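Local structure of probable fatty acyl-CoA transferase Rv3272 (Mycobacterium tuberculosis, 5YX6) at residues Lys8-Asn21 / Asp33-Glu47. The protein probably acts as a family III CoA transferase in fatty acid metabolism, binding fatty acyl-CoAs of varying chain length, palmitoyl-CoA most tightly. Sequence-based numbering, arbitrary orientation.
Sequences KPLDGFRVLDFTQN and DLGAEVIKVEAPGGE
Val15 and Val38 lie side by side on neighbouring parallel strands, 14-17 and 37-42. Helix 23-33 links the two strands in a beta-alpha-beta unit of the Rossmann-fold domain. Five backbone hydrogen bonds join them, the first from Glu37 N to Phe13 O and the last from Val41 N to Asp17 O; Ile39 N to Val15 O, at 2.7 Å, is almost straight (175°).

The tight part is the face with Val15, Asp17 and Val38. Val38 CG2 packs on Val15 CB at 3.8 Å, while its CG1 meets Asp17 CB. Leu31 and Val32 of the linking helix cover Val38. At the start of the contact, Leu34 O accepts from Leu10 N, and Leu10 CD1 touches Leu34 CB at 3.9 Å. Gly35, at positive phi, ends the helix in a Schellman motif. Leu191 of the second subunit packs on Leu10, so this end also meets the dimer partner.

On the opposite face, at the start of the strands, partly exposed Arg14 and Glu37 run alongside each other. A bend at chi3 (-67°) turns the guanidinium so that NE and NH2 both reach Glu37 OE1, at 2.7 and 2.9 Å. OE1 lies near the guanidinium plane, but the carboxylate is turned 55° from it. Lys74 takes Glu37 OE2. Further along, Val41 CG2 sits over the centre of the Phe18 ring in a CH-pi contact, 4.1 Å from the centroid.

Past the strands the segments separate, and contact becomes sparse. Water 1 bridges Phe18 O and Val41 O. Exposed Gln20 and Asn21 meet Glu47 here; the Asn21 side chain lies about 6 Å from that of Asp175, the inferred nucleophile. Glu47 OE1 pairs with Lys40 NZ, which Asn70 also holds. The other oxygen, OE2, accepts from Asn21 N at 3.0 Å, with the donor above the carboxylate plane.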
loop_
_atom_site.group_PDB
_atom_site.type_symbol
_atom_site.label_atom_id
_atom_site.label_comp_id
_atom_site.label_asym_id
_atom_site.label_seq_id
_atom_site.Cartn_x
_atom_site.Cartn_y
_atom_site.Cartn_z
ATOM N N LYS A 8 -9.675 -23.332 2.328
ATOM C CA LYS A 8 -9.014 -22.033 2.255
ATOM C C LYS A 8 -7.548 -22.225 2.614
ATOM O O LYS A 8 -7.217 -23.129 3.385
ATOM C CB LYS A 8 -9.674 -21.024 3.196
ATOM C CG LYS A 8 -11.054 -20.595 2.787
ATOM C CD LYS A 8 -11.451 -19.390 3.595
ATOM C CE LYS A 8 -12.723 -18.755 3.067
ATOM N NZ LYS A 8 -12.965 -17.440 3.731
ATOM N N PRO A 9 -6.666 -21.362 2.081
ATOM C CA PRO A 9 -5.218 -21.559 2.229
ATOM C C PRO A 9 -4.736 -21.795 3.663
ATOM O O PRO A 9 -3.824 -22.595 3.838
ATOM C CB PRO A 9 -4.636 -20.254 1.677
ATOM C CG PRO A 9 -5.641 -19.808 0.665
ATOM C CD PRO A 9 -6.981 -20.209 1.220
ATOM N N LEU A 10 -5.354 -21.145 4.650
ATOM C CA LEU A 10 -4.868 -21.161 6.024
ATOM C C LEU A 10 -5.729 -21.944 7.021
ATOM O O LEU A 10 -5.617 -21.726 8.229
ATOM C CB LEU A 10 -4.719 -19.721 6.538
ATOM C CG LEU A 10 -3.814 -18.815 5.710
ATOM C CD1 LEU A 10 -3.595 -17.481 6.387
ATOM C CD2 LEU A 10 -2.491 -19.519 5.474
ATOM N N ASP A 11 -6.603 -22.819 6.529
ATOM C CA ASP A 11 -7.361 -23.720 7.409
ATOM C C ASP A 11 -6.438 -24.436 8.388
ATOM O O ASP A 11 -5.391 -24.958 8.001
ATOM C CB ASP A 11 -8.144 -24.772 6.612
ATOM C CG ASP A 11 -9.304 -24.177 5.833
ATOM O OD1 ASP A 11 -9.760 -23.066 6.198
ATOM O OD2 ASP A 11 -9.784 -24.840 4.881
ATOM N N GLY A 12 -6.816 -24.430 9.660
ATOM C CA GLY A 12 -6.054 -25.133 10.668
ATOM C C GLY A 12 -5.006 -24.287 11.367
ATOM O O GLY A 12 -4.507 -24.684 12.416
ATOM N N PHE A 13 -4.670 -23.122 10.813
ATOM C CA PHE A 13 -3.677 -22.248 11.447
ATOM C C PHE A 13 -4.319 -21.338 12.491
ATOM O O PHE A 13 -5.384 -20.761 12.259
ATOM C CB PHE A 13 -2.952 -21.386 10.413
ATOM C CG PHE A 13 -2.006 -22.146 9.535
ATOM C CD1 PHE A 13 -1.388 -23.298 9.984
ATOM C CD2 PHE A 13 -1.730 -21.705 8.257
ATOM C CE1 PHE A 13 -0.514 -23.996 9.164
ATOM C CE2 PHE A 13 -0.856 -22.387 7.446
ATOM C CZ PHE A 13 -0.248 -23.535 7.896
ATOM N N ARG A 14 -3.646 -21.180 13.622
ATOM C CA ARG A 14 -4.154 -20.328 14.685
ATOM C C ARG A 14 -3.255 -19.110 14.877
ATOM O O ARG A 14 -2.037 -19.231 14.979
ATOM C CB ARG A 14 -4.274 -21.115 15.994
ATOM C CG ARG A 14 -4.627 -20.241 17.189
ATOM C CD ARG A 14 -4.919 -21.074 18.394
ATOM N NE ARG A 14 -6.131 -21.854 18.196
ATOM C CZ ARG A 14 -6.611 -22.726 19.079
ATOM N NH1 ARG A 14 -5.985 -22.913 20.234
ATOM N NH2 ARG A 14 -7.726 -23.398 18.814
ATOM N N VAL A 15 -3.869 -17.934 14.923
ATOM C CA VAL A 15 -3.131 -16.689 15.064
ATOM C C VAL A 15 -3.541 -15.978 16.344
ATOM O O VAL A 15 -4.725 -15.817 16.616
ATOM C CB VAL A 15 -3.369 -15.759 13.855
ATOM C CG1 VAL A 15 -2.584 -14.464 14.007
ATOM C CG2 VAL A 15 -3.018 -16.475 12.543
ATOM N N LEU A 16 -2.555 -15.562 17.127
ATOM C CA LEU A 16 -2.781 -14.750 18.319
ATOM C C LEU A 16 -2.533 -13.282 18.006
ATOM O O LEU A 16 -1.385 -12.884 17.810
ATOM C CB LEU A 16 -1.865 -15.197 19.453
ATOM C CG LEU A 16 -2.506 -16.103 20.489
ATOM C CD1 LEU A 16 -3.051 -17.336 19.795
ATOM C CD2 LEU A 16 -1.497 -16.463 21.583
ATOM N N ASP A 17 -3.595 -12.482 17.968
ATOM C CA ASP A 17 -3.498 -11.103 17.467
ATOM C C ASP A 17 -3.529 -10.083 18.609
ATOM O O ASP A 17 -4.600 -9.771 19.123
ATOM C CB ASP A 17 -4.644 -10.828 16.476
ATOM C CG ASP A 17 -4.547 -9.452 15.797
ATOM O OD1 ASP A 17 -3.608 -8.694 16.120
ATOM O OD2 ASP A 17 -5.419 -9.124 14.939
ATOM N N PHE A 18 -2.363 -9.550 18.976
ATOM C CA PHE A 18 -2.266 -8.541 20.045
ATOM C C PHE A 18 -2.424 -7.092 19.544
ATOM O O PHE A 18 -2.352 -6.155 20.341
ATOM C CB PHE A 18 -0.915 -8.651 20.789
ATOM C CG PHE A 18 -0.758 -9.896 21.652
ATOM C CD1 PHE A 18 -0.360 -11.107 21.096
ATOM C CD2 PHE A 18 -0.953 -9.833 23.026
ATOM C CE1 PHE A 18 -0.194 -12.241 21.890
ATOM C CE2 PHE A 18 -0.790 -10.957 23.823
ATOM C CZ PHE A 18 -0.408 -12.167 23.254
ATOM N N THR A 19 -2.649 -6.907 18.244
ATOM C CA THR A 19 -2.605 -5.569 17.627
ATOM C C THR A 19 -3.834 -4.701 17.906
ATOM O O THR A 19 -4.901 -5.208 18.243
ATOM C CB THR A 19 -2.470 -5.651 16.084
ATOM O OG1 THR A 19 -3.694 -6.139 15.522
ATOM C CG2 THR A 19 -1.316 -6.552 15.667
ATOM N N GLN A 20 -3.676 -3.387 17.767
ATOM C CA GLN A 20 -4.805 -2.459 17.891
ATOM C C GLN A 20 -4.853 -1.464 16.738
ATOM O O GLN A 20 -3.915 -1.375 15.948
ATOM C CB GLN A 20 -4.771 -1.692 19.212
ATOM C CG GLN A 20 -4.799 -2.562 20.448
ATOM C CD GLN A 20 -4.466 -1.775 21.695
ATOM O OE1 GLN A 20 -5.180 -0.831 22.050
ATOM N NE2 GLN A 20 -3.380 -2.149 22.364
ATOM N N ASN A 21 -5.954 -0.719 16.665
ATOM C CA ASN A 21 -6.142 0.349 15.682
ATOM C C ASN A 21 -6.291 -0.241 14.278
ATOM O O ASN A 21 -7.141 -1.113 14.092
ATOM C CB ASN A 21 -5.009 1.372 15.778
ATOM C CG ASN A 21 -4.839 1.911 17.199
ATOM O OD1 ASN A 21 -5.828 2.238 17.865
ATOM N ND2 ASN A 21 -3.591 1.985 17.675
ATOM N N ASP A 33 -9.716 -13.848 6.221
ATOM C CA ASP A 33 -10.304 -14.059 4.901
ATOM C C ASP A 33 -9.704 -15.296 4.224
ATOM O O ASP A 33 -10.363 -15.971 3.433
ATOM C CB ASP A 33 -10.091 -12.832 4.012
ATOM C CG ASP A 33 -10.795 -11.570 4.549
ATOM O OD1 ASP A 33 -11.721 -11.695 5.391
ATOM O OD2 ASP A 33 -10.438 -10.451 4.096
ATOM N N LEU A 34 -8.451 -15.590 4.551
ATOM C CA LEU A 34 -7.758 -16.735 3.984
ATOM C C LEU A 34 -7.948 -18.004 4.830
ATOM O O LEU A 34 -7.350 -19.040 4.545
ATOM C CB LEU A 34 -6.273 -16.404 3.821
ATOM C CG LEU A 34 -6.018 -15.242 2.850
ATOM C CD1 LEU A 34 -4.547 -14.836 2.837
ATOM C CD2 LEU A 34 -6.504 -15.572 1.432
ATOM N N GLY A 35 -8.788 -17.921 5.859
ATOM C CA GLY A 35 -9.215 -19.103 6.588
ATOM C C GLY A 35 -8.596 -19.374 7.954
ATOM O O GLY A 35 -8.927 -20.369 8.608
ATOM N N ALA A 36 -7.712 -18.496 8.410
ATOM C CA ALA A 36 -7.053 -18.708 9.699
ATOM C C ALA A 36 -8.005 -18.442 10.861
ATOM O O ALA A 36 -8.936 -17.648 10.745
ATOM C CB ALA A 36 -5.827 -17.817 9.821
ATOM N N GLU A 37 -7.789 -19.135 11.972
ATOM C CA GLU A 37 -8.458 -18.794 13.215
ATOM C C GLU A 37 -7.640 -17.719 13.907
ATOM O O GLU A 37 -6.549 -17.990 14.395
ATOM C CB GLU A 37 -8.612 -20.019 14.117
ATOM C CG GLU A 37 -9.143 -19.703 15.516
ATOM C CD GLU A 37 -9.287 -20.943 16.403
ATOM O OE1 GLU A 37 -8.293 -21.686 16.567
ATOM O OE2 GLU A 37 -10.390 -21.171 16.946
ATOM N N VAL A 38 -8.169 -16.503 13.956
ATOM C CA VAL A 38 -7.432 -15.378 14.514
ATOM C C VAL A 38 -8.044 -14.915 15.827
ATOM O O VAL A 38 -9.198 -14.516 15.886
ATOM C CB VAL A 38 -7.384 -14.197 13.528
ATOM C CG1 VAL A 38 -6.739 -12.982 14.179
ATOM C CG2 VAL A 38 -6.648 -14.602 12.251
ATOM N N ILE A 39 -7.254 -14.979 16.888
ATOM C CA ILE A 39 -7.742 -14.672 18.223
ATOM C C ILE A 39 -7.204 -13.328 18.678
ATOM O O ILE A 39 -5.995 -13.182 18.880
ATOM C CB ILE A 39 -7.324 -15.752 19.245
ATOM C CG1 ILE A 39 -7.807 -17.129 18.802
ATOM C CG2 ILE A 39 -7.839 -15.407 20.638
ATOM C CD1 ILE A 39 -7.334 -18.235 19.712
ATOM N N LYS A 40 -8.098 -12.347 18.801
ATOM C CA LYS A 40 -7.746 -11.037 19.336
ATOM C C LYS A 40 -7.460 -11.149 20.826
ATOM O O LYS A 40 -8.165 -11.849 21.540
ATOM C CB LYS A 40 -8.867 -10.018 19.116
ATOM C CG LYS A 40 -8.983 -9.453 17.732
ATOM C CD LYS A 40 -10.005 -8.323 17.714
ATOM C CE LYS A 40 -9.423 -7.005 18.231
ATOM N NZ LYS A 40 -8.332 -6.471 17.358
ATOM N N VAL A 41 -6.418 -10.465 21.279
ATOM C CA VAL A 41 -6.144 -10.325 22.696
ATOM C C VAL A 41 -6.381 -8.865 23.089
ATOM O O VAL A 41 -5.636 -7.983 22.675
ATOM C CB VAL A 41 -4.703 -10.748 23.036
ATOM C CG1 VAL A 41 -4.395 -10.503 24.515
ATOM C CG2 VAL A 41 -4.471 -12.226 22.651
ATOM N N GLU A 42 -7.430 -8.604 23.868
ATOM C CA GLU A 42 -7.789 -7.223 24.200
ATOM C C GLU A 42 -7.643 -6.940 25.691
ATOM O O GLU A 42 -7.667 -7.854 26.522
ATOM C CB GLU A 42 -9.222 -6.924 23.751
ATOM C CG GLU A 42 -9.536 -7.409 22.331
ATOM C CD GLU A 42 -10.954 -7.076 21.875
ATOM O OE1 GLU A 42 -11.648 -8.000 21.392
ATOM O OE2 GLU A 42 -11.370 -5.901 21.984
ATOM N N ALA A 43 -7.489 -5.660 26.017
ATOM C CA ALA A 43 -7.488 -5.211 27.398
ATOM C C ALA A 43 -8.868 -5.453 27.987
ATOM O O ALA A 43 -9.841 -5.529 27.233
ATOM C CB ALA A 43 -7.107 -3.732 27.480
ATOM N N PRO A 44 -8.955 -5.620 29.324
ATOM C CA PRO A 44 -10.247 -5.839 29.982
ATOM C C PRO A 44 -11.258 -4.790 29.551
ATOM O O PRO A 44 -10.940 -3.599 29.561
ATOM C CB PRO A 44 -9.912 -5.701 31.465
ATOM C CG PRO A 44 -8.513 -6.176 31.554
ATOM C CD PRO A 44 -7.842 -5.690 30.288
ATOM N N GLY A 45 -12.448 -5.219 29.157
ATOM C CA GLY A 45 -13.472 -4.281 28.736
ATOM C C GLY A 45 -13.476 -4.064 27.233
ATOM O O GLY A 45 -14.376 -3.408 26.701
ATOM N N GLY A 46 -12.469 -4.609 26.550
ATOM C CA GLY A 46 -12.342 -4.444 25.110
ATOM C C GLY A 46 -11.367 -3.399 24.599
ATOM O O GLY A 46 -10.944 -2.511 25.329
ATOM N N GLU A 47 -11.015 -3.522 23.324
ATOM C CA GLU A 47 -10.126 -2.581 22.654
ATOM C C GLU A 47 -10.766 -1.189 22.620
ATOM O O GLU A 47 -11.980 -1.062 22.456
ATOM C CB GLU A 47 -9.835 -3.073 21.231
ATOM C CG GLU A 47 -8.862 -2.216 20.428
ATOM C CD GLU A 47 -8.762 -2.639 18.953
ATOM O OE1 GLU A 47 -9.031 -3.819 18.636
ATOM O OE2 GLU A 47 -8.403 -1.784 18.109
HETATM O O HOH W 1 -2.983 -6.704 23.165
HETATM O O HOH W 2 -6.659 -5.383 20.977
#